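Local coordinates for transcriptional regulator, LacI family (PDB 3H5T), which probably activates transcription in response to inositol, binding a palindromic promoter motif to control genes for inositol phosphate synthesis and inositol-derived cell-wall components, at residues Gly10-Ile15 with Thr24-Ala29; Leu123-Ala128 with Arg148-Pro153; Arg174-Pro179 with Thr301-Thr306; Ala202-Asp205 with Glu211-Glu214. All coordinates share one frame; numbering follows the deposited sequence.

Interaction 1 of 4, residues Gly10-Ile15 with Thr24-Ala29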
loop_
_atom_site.group_PDB
_atom_site.type_symbol
_atom_site.label_atom_id
_atom_site.label_comp_id
_atom_site.label_asym_id
_atom_site.label_seq_id
_atom_site.Cartn_x
_atom_site.Cartn_y
_atom_site.Cartn_z
ATOM N N GLY A 10 -16.848 -11.497 -25.148
ATOM C CA GLY A 10 -17.284 -11.821 -26.495
ATOM C C GLY A 10 -16.281 -12.469 -27.433
ATOM O O GLY A 10 -16.495 -12.485 -28.650
ATOM N N THR A 11 -15.200 -13.012 -26.880
ATOM C CA THR A 11 -14.162 -13.655 -27.680
ATOM C C THR A 11 -14.669 -14.724 -28.638
ATOM O O THR A 11 -14.299 -14.733 -29.807
ATOM C CB THR A 11 -13.085 -14.276 -26.781
ATOM O OG1 THR A 11 -12.375 -13.230 -26.107
ATOM C CG2 THR A 11 -12.107 -15.109 -27.602
ATOM N N LEU A 12 -15.504 -15.634 -28.156
ATOM C CA LEU A 12 -16.028 -16.683 -29.022
ATOM C C LEU A 12 -16.902 -16.119 -30.143
ATOM O O LEU A 12 -16.858 -16.599 -31.269
ATOM C CB LEU A 12 -16.812 -17.704 -28.190
ATOM C CG LEU A 12 -16.045 -18.976 -27.810
ATOM C CD1 LEU A 12 -14.711 -18.630 -27.192
ATOM C CD2 LEU A 12 -16.889 -19.805 -26.865
ATOM N N ALA A 13 -17.694 -15.095 -29.836
ATOM C CA ALA A 13 -18.558 -14.472 -30.832
ATOM C C ALA A 13 -17.724 -13.779 -31.923
ATOM O O ALA A 13 -18.091 -13.795 -33.096
ATOM C CB ALA A 13 -19.484 -13.477 -30.155
ATOM N N SER A 14 -16.605 -13.169 -31.531
ATOM C CA SER A 14 -15.706 -12.502 -32.478
ATOM C C SER A 14 -15.131 -13.538 -33.448
ATOM O O SER A 14 -15.095 -13.322 -34.657
ATOM C CB SER A 14 -14.544 -11.843 -31.742
ATOM O OG SER A 14 -15.009 -11.045 -30.680
ATOM N N ILE A 15 -14.657 -14.651 -32.900
ATOM C CA ILE A 15 -14.102 -15.726 -33.708
ATOM C C ILE A 15 -15.161 -16.235 -34.696
ATOM O O ILE A 15 -14.870 -16.453 -35.869
ATOM C CB ILE A 15 -13.619 -16.876 -32.807
ATOM C CG1 ILE A 15 -12.381 -16.415 -32.027
ATOM C CG2 ILE A 15 -13.344 -18.115 -33.629
ATOM C CD1 ILE A 15 -11.859 -17.424 -31.005
ATOM N N THR A 24 -21.536 -21.233 -31.185
ATOM C CA THR A 24 -21.575 -22.618 -30.727
ATOM C C THR A 24 -20.597 -23.425 -31.587
ATOM O O THR A 24 -19.959 -24.367 -31.098
ATOM C CB THR A 24 -22.997 -23.218 -30.845
ATOM O OG1 THR A 24 -23.894 -22.485 -30.005
ATOM C CG2 THR A 24 -23.008 -24.675 -30.407
ATOM N N THR A 25 -20.475 -23.045 -32.862
ATOM C CA THR A 25 -19.554 -23.718 -33.771
ATOM C C THR A 25 -18.158 -23.600 -33.168
ATOM O O THR A 25 -17.429 -24.590 -33.055
ATOM C CB THR A 25 -19.512 -23.055 -35.171
ATOM O OG1 THR A 25 -20.842 -22.808 -35.646
ATOM C CG2 THR A 25 -18.798 -23.964 -36.152
ATOM N N VAL A 26 -17.805 -22.377 -32.775
ATOM C CA VAL A 26 -16.500 -22.088 -32.178
ATOM C C VAL A 26 -16.315 -22.871 -30.882
ATOM O O VAL A 26 -15.247 -23.422 -30.626
ATOM C CB VAL A 26 -16.338 -20.565 -31.873
ATOM C CG1 VAL A 26 -14.991 -20.307 -31.169
ATOM C CG2 VAL A 26 -16.427 -19.765 -33.160
ATOM N N SER A 27 -17.363 -22.916 -30.066
ATOM C CA SER A 27 -17.310 -23.643 -28.804
ATOM C C SER A 27 -17.028 -25.136 -29.035
ATOM O O SER A 27 -16.163 -25.723 -28.374
ATOM C CB SER A 27 -18.628 -23.478 -28.050
ATOM O OG SER A 27 -18.527 -24.022 -26.752
ATOM N N ASN A 28 -17.750 -25.743 -29.976
ATOM C CA ASN A 28 -17.562 -27.158 -30.273
ATOM C C ASN A 28 -16.103 -27.444 -30.596
ATOM O O ASN A 28 -15.576 -28.502 -30.268
ATOM C CB ASN A 28 -18.454 -27.583 -31.438
ATOM C CG ASN A 28 -19.922 -27.550 -31.078
ATOM O OD1 ASN A 28 -20.274 -27.568 -29.906
ATOM N ND2 ASN A 28 -20.786 -27.523 -32.082
ATOM N N ALA A 29 -15.449 -26.488 -31.238
ATOM C CA ALA A 29 -14.048 -26.644 -31.586
ATOM C C ALA A 29 -13.248 -26.947 -30.321
ATOM O O ALA A 29 -12.250 -27.657 -30.369
ATOM C CB ALA A 29 -13.530 -25.368 -32.242
#
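Leu12 and Val26 bring two short helical segments together with their CA atoms 6.3 Å apart, the axes of 11-15 and 24-29 passing 8.7 Å from each other at 106°, nearly at a right angle. The interface is apolar and Val26 is its centre. Both of its methyls rest on Ile15 CG2, Val26 CG1 at 3.7 Å and Val26 CG2 at 3.5 Å, and CG1 also meets Leu12 CG at 3.8 Å. Because CG1 stands anti to the backbone N (chi1 177°), the branch is spread across the opposing helix, and the valine and Ile15 side chains lie roughly perpendicular. A beta-branched residue suits this spot, since both methyls start at CB and place bulk close to the backbone, where the helices approach. Leu12, one turn before Ile15, needs greater length: it approaches Val26 through CG and sends CD2 on to Ser27 CB, 4.2 Å away. Ser27 turns its hydroxyl elsewhere, to Asn31. Gly10, at the N-cap with positive phi, starts helix 11-19. Helix 38-50 closes the core from a further direction, with Ala48 against Ile15 and Ile44 against Val26; Ile21, between the two helices, also touches Val26. The nearly perpendicular helix pair, joined by a short turn over an aliphatic core, is the helix-turn-helix of the LacI-type DNA-binding domain, in which helix 23-31 is the recognition helix.

Interaction 2 of 4, residues Leu123-Ala128 with Arg148-Pro153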
loop_
_atom_site.group_PDB
_atom_site.type_symbol
_atom_site.label_atom_id
_atom_site.label_comp_id
_atom_site.label_asym_id
_atom_site.label_seq_id
_atom_site.Cartn_x
_atom_site.Cartn_y
_atom_site.Cartn_z
ATOM N N LEU A 123 9.695 -18.623 11.896
ATOM C CA LEU A 123 8.585 -18.237 11.050
ATOM C C LEU A 123 9.075 -18.285 9.603
ATOM O O LEU A 123 8.485 -18.963 8.758
ATOM C CB LEU A 123 8.111 -16.816 11.394
ATOM C CG LEU A 123 7.020 -16.276 10.459
ATOM C CD1 LEU A 123 5.846 -17.252 10.453
ATOM C CD2 LEU A 123 6.560 -14.886 10.906
ATOM N N VAL A 124 10.175 -17.578 9.340
ATOM C CA VAL A 124 10.754 -17.491 8.006
ATOM C C VAL A 124 11.244 -18.800 7.409
ATOM O O VAL A 124 11.017 -19.043 6.226
ATOM C CB VAL A 124 11.911 -16.483 7.962
ATOM C CG1 VAL A 124 12.556 -16.493 6.576
ATOM C CG2 VAL A 124 11.386 -15.089 8.287
ATOM N N ASN A 125 11.910 -19.640 8.204
ATOM C CA ASN A 125 12.403 -20.914 7.673
ATOM C C ASN A 125 11.274 -21.910 7.435
ATOM O O ASN A 125 11.484 -22.958 6.826
ATOM C CB ASN A 125 13.451 -21.539 8.600
ATOM C CG ASN A 125 14.641 -20.625 8.845
ATOM O OD1 ASN A 125 15.014 -19.824 7.992
ATOM N ND2 ASN A 125 15.251 -20.757 10.011
ATOM N N ASN A 126 10.073 -21.595 7.911
ATOM C CA ASN A 126 8.946 -22.496 7.696
ATOM C C ASN A 126 7.971 -21.946 6.652
ATOM O O ASN A 126 6.832 -22.392 6.549
ATOM C CB ASN A 126 8.222 -22.788 9.015
ATOM C CG ASN A 126 9.064 -23.637 9.966
ATOM O OD1 ASN A 126 9.536 -24.721 9.604
ATOM N ND2 ASN A 126 9.259 -23.141 11.184
ATOM N N ALA A 127 8.436 -20.966 5.884
ATOM C CA ALA A 127 7.637 -20.388 4.813
ATOM C C ALA A 127 8.027 -21.173 3.557
ATOM O O ALA A 127 9.172 -21.102 3.104
ATOM C CB ALA A 127 7.958 -18.889 4.642
ATOM N N ALA A 128 7.081 -21.934 3.019
ATOM C CA ALA A 128 7.310 -22.756 1.835
ATOM C C ALA A 128 7.272 -21.940 0.554
ATOM O O ALA A 128 6.424 -22.170 -0.316
ATOM C CB ALA A 128 6.270 -23.861 1.771
ATOM N N ARG A 148 17.459 -12.943 5.291
ATOM C CA ARG A 148 18.825 -12.845 4.776
ATOM C C ARG A 148 19.626 -14.093 5.152
ATOM O O ARG A 148 20.412 -14.613 4.351
ATOM C CB ARG A 148 19.509 -11.608 5.363
ATOM C CG ARG A 148 20.899 -11.330 4.825
ATOM C CD ARG A 148 21.566 -10.204 5.596
ATOM N NE ARG A 148 20.761 -8.986 5.603
ATOM C CZ ARG A 148 20.537 -8.243 4.528
ATOM N NH1 ARG A 148 21.063 -8.591 3.364
ATOM N NH2 ARG A 148 19.775 -7.165 4.612
ATOM N N ALA A 149 19.419 -14.568 6.379
ATOM C CA ALA A 149 20.112 -15.746 6.882
ATOM C C ALA A 149 19.692 -16.997 6.129
ATOM O O ALA A 149 20.441 -17.963 6.071
ATOM C CB ALA A 149 19.839 -15.918 8.368
ATOM N N ARG A 150 18.488 -16.984 5.561
ATOM C CA ARG A 150 17.998 -18.131 4.811
ATOM C C ARG A 150 18.410 -17.982 3.337
ATOM O O ARG A 150 18.318 -18.928 2.551
ATOM C CB ARG A 150 16.468 -18.230 4.946
ATOM C CG ARG A 150 15.839 -19.308 4.069
ATOM C CD ARG A 150 14.327 -19.438 4.247
ATOM N NE ARG A 150 13.790 -20.367 3.255
ATOM C CZ ARG A 150 12.551 -20.852 3.253
ATOM N NH1 ARG A 150 11.691 -20.502 4.200
ATOM N NH2 ARG A 150 12.174 -21.706 2.307
ATOM N N GLY A 151 18.881 -16.793 2.973
ATOM C CA GLY A 151 19.289 -16.562 1.598
ATOM C C GLY A 151 18.104 -16.619 0.649
ATOM O O GLY A 151 18.222 -17.073 -0.486
ATOM N N LEU A 152 16.957 -16.148 1.124
ATOM C CA LEU A 152 15.722 -16.137 0.337
ATOM C C LEU A 152 15.660 -14.899 -0.560
ATOM O O LEU A 152 15.751 -13.772 -0.078
ATOM C CB LEU A 152 14.518 -16.152 1.284
ATOM C CG LEU A 152 13.117 -16.508 0.778
ATOM C CD1 LEU A 152 13.107 -17.926 0.218
ATOM C CD2 LEU A 152 12.122 -16.387 1.936
ATOM N N PRO A 153 15.527 -15.095 -1.882
ATOM C CA PRO A 153 15.459 -13.939 -2.784
ATOM C C PRO A 153 14.355 -13.011 -2.278
ATOM O O PRO A 153 13.227 -13.449 -2.044
ATOM C CB PRO A 153 15.105 -14.571 -4.131
ATOM C CG PRO A 153 15.728 -15.926 -4.046
ATOM C CD PRO A 153 15.400 -16.358 -2.630
#
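Two backbone carbonyl oxygens, Val124 O and Ala127 O, meet the edge of the Arg150 guanidinium, so the group is gripped at its rim and not by stacking; the Asn125 amide plane is turned 60° from it. NH1 serves both oxygens. It gives a 2.6 Å hydrogen bond to Val124 O, in the carbonyl plane on a lone pair and nearly in the guanidinium plane, and one of 2.8 Å to Ala127 O, tilted somewhat from both planes. NH2 adds a weak bond to Ala127 O. The arginine reaches so far because its chain is extended, with CG anti to the backbone N (chi1 174°). On the way, Asn125 runs alongside in the opposite direction, its OD1 3.7 Å from Arg150 CB, and Val124 CG1 lies 4.2 Å from Arg150 CD. Gly151, whose positive phi suits glycine, ends helix 142-150 in a Schellman motif just behind the arginine, while Val124 also packs on Ala146 and Ile147 of that helix. Val124 O, already accepting from Ala127 N, thus gains a second donor. A cation beside the carbonyls of the last turn and exit of helix 117-125 is consistent with favourable electrostatics, as the helix dipole is negative there.

Interaction 3 of 4, residues Arg174-Pro179 with Thr301-Thr306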
loop_
_atom_site.group_PDB
_atom_site.type_symbol
_atom_site.label_atom_id
_atom_site.label_comp_id
_atom_site.label_asym_id
_atom_site.label_seq_id
_atom_site.Cartn_x
_atom_site.Cartn_y
_atom_site.Cartn_z
ATOM N N ARG A 174 9.177 11.824 1.825
ATOM C CA ARG A 174 9.435 13.157 2.325
ATOM C C ARG A 174 8.920 14.133 1.282
ATOM O O ARG A 174 8.354 15.164 1.620
ATOM C CB ARG A 174 10.933 13.367 2.568
ATOM C CG ARG A 174 11.232 14.056 3.893
ATOM C CD ARG A 174 12.718 14.052 4.238
ATOM N NE ARG A 174 13.490 15.012 3.455
ATOM C CZ ARG A 174 14.789 15.250 3.636
ATOM N NH1 ARG A 174 15.459 14.594 4.574
ATOM N NH2 ARG A 174 15.418 16.151 2.891
ATOM N N LYS A 175 9.088 13.789 0.011
ATOM C CA LYS A 175 8.639 14.661 -1.071
ATOM C C LYS A 175 7.162 14.516 -1.450
ATOM O O LYS A 175 6.495 15.511 -1.728
ATOM C CB LYS A 175 9.500 14.448 -2.319
ATOM C CG LYS A 175 10.916 14.988 -2.202
ATOM C CD LYS A 175 11.703 14.728 -3.484
ATOM C CE LYS A 175 13.128 15.247 -3.374
ATOM N NZ LYS A 175 13.960 14.855 -4.553
ATOM N N ALA A 176 6.654 13.289 -1.458
ATOM C CA ALA A 176 5.264 13.047 -1.826
ATOM C C ALA A 176 4.253 13.729 -0.911
ATOM O O ALA A 176 3.151 14.055 -1.341
ATOM C CB ALA A 176 4.990 11.550 -1.866
ATOM N N ILE A 177 4.633 13.938 0.347
ATOM C CA ILE A 177 3.757 14.564 1.338
ATOM C C ILE A 177 3.772 16.098 1.252
ATOM O O ILE A 177 2.837 16.757 1.698
ATOM C CB ILE A 177 4.164 14.132 2.785
ATOM C CG1 ILE A 177 2.996 14.325 3.747
ATOM C CG2 ILE A 177 5.363 14.950 3.276
ATOM C CD1 ILE A 177 1.900 13.323 3.577
ATOM N N ALA A 178 4.827 16.667 0.674
ATOM C CA ALA A 178 4.924 18.127 0.565
ATOM C C ALA A 178 3.648 18.801 0.047
ATOM O O ALA A 178 3.135 19.719 0.681
ATOM C CB ALA A 178 6.122 18.519 -0.308
ATOM N N PRO A 179 3.115 18.352 -1.103
ATOM C CA PRO A 179 1.897 18.948 -1.668
ATOM C C PRO A 179 0.718 19.042 -0.701
ATOM O O PRO A 179 -0.108 19.955 -0.797
ATOM C CB PRO A 179 1.594 18.038 -2.851
ATOM C CG PRO A 179 2.952 17.654 -3.315
ATOM C CD PRO A 179 3.662 17.333 -2.018
ATOM N N THR A 301 -6.127 16.289 5.419
ATOM C CA THR A 301 -5.461 15.756 4.241
ATOM C C THR A 301 -5.151 14.282 4.470
ATOM O O THR A 301 -5.018 13.836 5.608
ATOM C CB THR A 301 -4.145 16.511 3.957
ATOM O OG1 THR A 301 -4.408 17.916 3.850
ATOM C CG2 THR A 301 -3.541 16.044 2.656
ATOM N N GLY A 302 -5.051 13.525 3.383
ATOM C CA GLY A 302 -4.752 12.114 3.490
ATOM C C GLY A 302 -3.548 11.748 2.646
ATOM O O GLY A 302 -2.873 12.631 2.125
ATOM N N PHE A 303 -3.275 10.450 2.523
ATOM C CA PHE A 303 -2.159 9.955 1.730
ATOM C C PHE A 303 -2.438 8.495 1.368
ATOM O O PHE A 303 -2.658 7.668 2.252
ATOM C CB PHE A 303 -0.840 10.056 2.514
ATOM C CG PHE A 303 0.393 9.832 1.672
ATOM C CD1 PHE A 303 1.290 10.875 1.437
ATOM C CD2 PHE A 303 0.657 8.584 1.102
ATOM C CE1 PHE A 303 2.431 10.679 0.649
ATOM C CE2 PHE A 303 1.798 8.378 0.309
ATOM C CZ PHE A 303 2.683 9.424 0.082
ATOM N N ASP A 304 -2.435 8.214 0.063
ATOM C CA ASP A 304 -2.667 6.891 -0.530
ATOM C C ASP A 304 -3.520 6.980 -1.786
ATOM O O ASP A 304 -3.116 6.523 -2.858
ATOM C CB ASP A 304 -3.343 5.921 0.445
ATOM C CG ASP A 304 -2.343 5.077 1.208
ATOM O OD1 ASP A 304 -1.151 5.112 0.837
ATOM O OD2 ASP A 304 -2.744 4.380 2.164
ATOM N N GLY A 305 -4.706 7.564 -1.644
ATOM C CA GLY A 305 -5.606 7.693 -2.774
ATOM C C GLY A 305 -6.462 6.457 -2.992
ATOM O O GLY A 305 -6.733 6.083 -4.133
ATOM N N THR A 306 -6.891 5.817 -1.906
ATOM C CA THR A 306 -7.721 4.623 -2.016
ATOM C C THR A 306 -9.041 4.994 -2.675
ATOM O O THR A 306 -9.425 6.164 -2.704
ATOM C CB THR A 306 -8.012 3.977 -0.620
ATOM O OG1 THR A 306 -8.796 4.868 0.188
ATOM C CG2 THR A 306 -6.702 3.662 0.107
#
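Phe303 reaches Ala176 and Ile177 between the two subdomains of a periplasmic-binding-protein-like fold, as found in LacI-family regulators: residues 174-179 follow strand 168-171 of one sheet, and Phe303 sits where the chain turns a corner after strand 299-302 of the other. From CA, the CB of Phe303 is directed toward 174-179, and CG, anti to the backbone N (chi1 -168°), places the ring beside Ala176 and Ile177. CD1, the first ring atom to touch, lies 3.3 Å from Ile177 CD1. Next along the ring, CE1 has Ala176 CB 3.7 Å away, near the ring plane, and Ala176 C at 3.9 Å. At the tip CZ meets that same Ala176 CB, so the methyl sits against the edge between the two carbons. An alanine suits this place, being small enough for the rim of the ring to come close to the helix backbone; the longer isoleucine suits its own, since its CB points to one side and only the end of its chain turns in to the phenyl. All three residues are buried. Around these three residues, Arg224 makes a cation-pi contact with the ring, Ala176 also touches Thr349 of strand 344-352, and Asp277 binds the backbone N atoms of Gly305 and Thr306. Ile177 holds CG1 anti to its N (chi1 -159°), and from there its terminal CD1 extends to 4.0 Å from Phe303 CE1.

Interaction 4 of 4, residues Ala202-Asp205 with Glu211-Glu214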
loop_
_atom_site.group_PDB
_atom_site.type_symbol
_atom_site.label_atom_id
_atom_site.label_comp_id
_atom_site.label_asym_id
_atom_site.label_seq_id
_atom_site.Cartn_x
_atom_site.Cartn_y
_atom_site.Cartn_z
ATOM N N ALA A 202 8.195 -0.621 19.954
ATOM C CA ALA A 202 7.601 -0.390 21.263
ATOM C C ALA A 202 6.241 0.262 21.081
ATOM O O ALA A 202 6.141 1.375 20.559
ATOM C CB ALA A 202 8.510 0.500 22.120
ATOM N N ASN A 203 5.200 -0.444 21.509
ATOM C CA ASN A 203 3.831 0.041 21.405
ATOM C C ASN A 203 3.665 1.457 21.934
ATOM O O ASN A 203 4.280 1.836 22.929
ATOM C CB ASN A 203 2.889 -0.896 22.163
ATOM C CG ASN A 203 1.476 -0.343 22.275
ATOM O OD1 ASN A 203 1.237 0.662 22.946
ATOM N ND2 ASN A 203 0.532 -0.998 21.609
ATOM N N ASN A 204 2.835 2.238 21.251
ATOM C CA ASN A 204 2.556 3.609 21.649
ATOM C C ASN A 204 1.305 4.154 20.987
ATOM O O ASN A 204 1.194 4.172 19.761
ATOM C CB ASN A 204 3.733 4.524 21.329
ATOM C CG ASN A 204 3.431 5.992 21.627
ATOM O OD1 ASN A 204 2.948 6.731 20.762
ATOM N ND2 ASN A 204 3.708 6.415 22.854
ATOM N N ASP A 205 0.356 4.584 21.815
ATOM C CA ASP A 205 -0.890 5.167 21.335
ATOM C C ASP A 205 -0.921 6.575 21.899
ATOM O O ASP A 205 -0.424 6.808 23.006
ATOM C CB ASP A 205 -2.119 4.396 21.850
ATOM C CG ASP A 205 -2.337 3.082 21.125
ATOM O OD1 ASP A 205 -2.022 3.019 19.926
ATOM O OD2 ASP A 205 -2.841 2.118 21.743
ATOM N N GLU A 211 11.510 12.179 20.911
ATOM C CA GLU A 211 12.417 11.043 20.937
ATOM C C GLU A 211 11.878 9.863 20.130
ATOM O O GLU A 211 12.606 9.267 19.340
ATOM C CB GLU A 211 12.685 10.612 22.383
ATOM C CG GLU A 211 13.812 9.596 22.518
ATOM C CD GLU A 211 14.153 9.282 23.970
ATOM O OE1 GLU A 211 13.396 8.524 24.623
ATOM O OE2 GLU A 211 15.179 9.804 24.457
ATOM N N ARG A 212 10.608 9.520 20.333
ATOM C CA ARG A 212 10.019 8.407 19.601
ATOM C C ARG A 212 10.074 8.665 18.107
ATOM O O ARG A 212 10.368 7.764 17.328
ATOM C CB ARG A 212 8.565 8.178 20.022
ATOM C CG ARG A 212 7.936 6.981 19.334
ATOM C CD ARG A 212 6.607 6.602 19.945
ATOM N NE ARG A 212 5.937 5.561 19.170
ATOM C CZ ARG A 212 6.305 4.285 19.137
ATOM N NH1 ARG A 212 7.349 3.874 19.844
ATOM N NH2 ARG A 212 5.624 3.420 18.398
ATOM N N LEU A 213 9.803 9.905 17.719
ATOM C CA LEU A 213 9.810 10.297 16.312
ATOM C C LEU A 213 11.203 10.206 15.712
ATOM O O LEU A 213 11.406 9.570 14.683
ATOM C CB LEU A 213 9.283 11.726 16.170
ATOM C CG LEU A 213 9.201 12.350 14.782
ATOM C CD1 LEU A 213 8.352 11.470 13.885
ATOM C CD2 LEU A 213 8.602 13.747 14.891
ATOM N N GLU A 214 12.151 10.857 16.373
ATOM C CA GLU A 214 13.546 10.888 15.952
ATOM C C GLU A 214 14.184 9.497 15.823
ATOM O O GLU A 214 15.037 9.278 14.962
ATOM C CB GLU A 214 14.335 11.751 16.947
ATOM C CG GLU A 214 15.822 11.846 16.691
ATOM C CD GLU A 214 16.479 12.951 17.505
ATOM O OE1 GLU A 214 16.304 12.968 18.748
ATOM O OE2 GLU A 214 17.169 13.805 16.899
#
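Polar and van der Waals contacts both centre on Arg212, which reaches from a short helix to Ala202 and Asn204 in the loop between strands 192-197 and 206-207. The polar part is slight: NH1 gives Ala202 O a weak hydrogen bond of 2.9 Å, bent to 117° at the hydrogen, and the same oxygen is 3.0 Å from NH2. The firmer polar partner lies elsewhere, for NE forms a salt bridge with Glu246 of strand 244-247. The van der Waals part belongs to Asn204. Its CB sits over one face of the guanidinium, 3.2 Å above the plane and displaced toward the rim, with NE the nearest atom of the group at 3.3 Å. Farther out, Asn204 CG is 3.6 Å from Arg212 CD; the two side chains run antiparallel, tips pointing opposite ways, with their flat groups 34° apart. The long arginine suits this span: CG is anti to the backbone N (chi1 -177°) and the chain stays extended to NE, carrying the charge across from the helix. Trp248 also touches Arg212. This is surface packing at the edge of the second subdomain's sheet, where helix 210-214 folds back on the loop that leads into the outermost strand 206-207.

Overall arrangement
Interaction 1 comes first in the chain and stands apart, in the helix-turn-helix domain, with its centre about 48 Å from that of interaction 3 and about 61 Å from that of interaction 4. The other three share the effector-binding-type core. Interaction 2 joins two helix ends beside the sheet containing strand 132-135, and interaction 4 lies by the edge of the sheet containing strand 244-247, their centres about 29 Å apart. Interaction 3 pairs the segment leaving the first sheet with the one leaving the second; the loop it closes contains interaction 4, whose nearest atoms are about 11 Å away. No two contacts touch: interaction 1 belongs to the DNA-binding part and the others to the core.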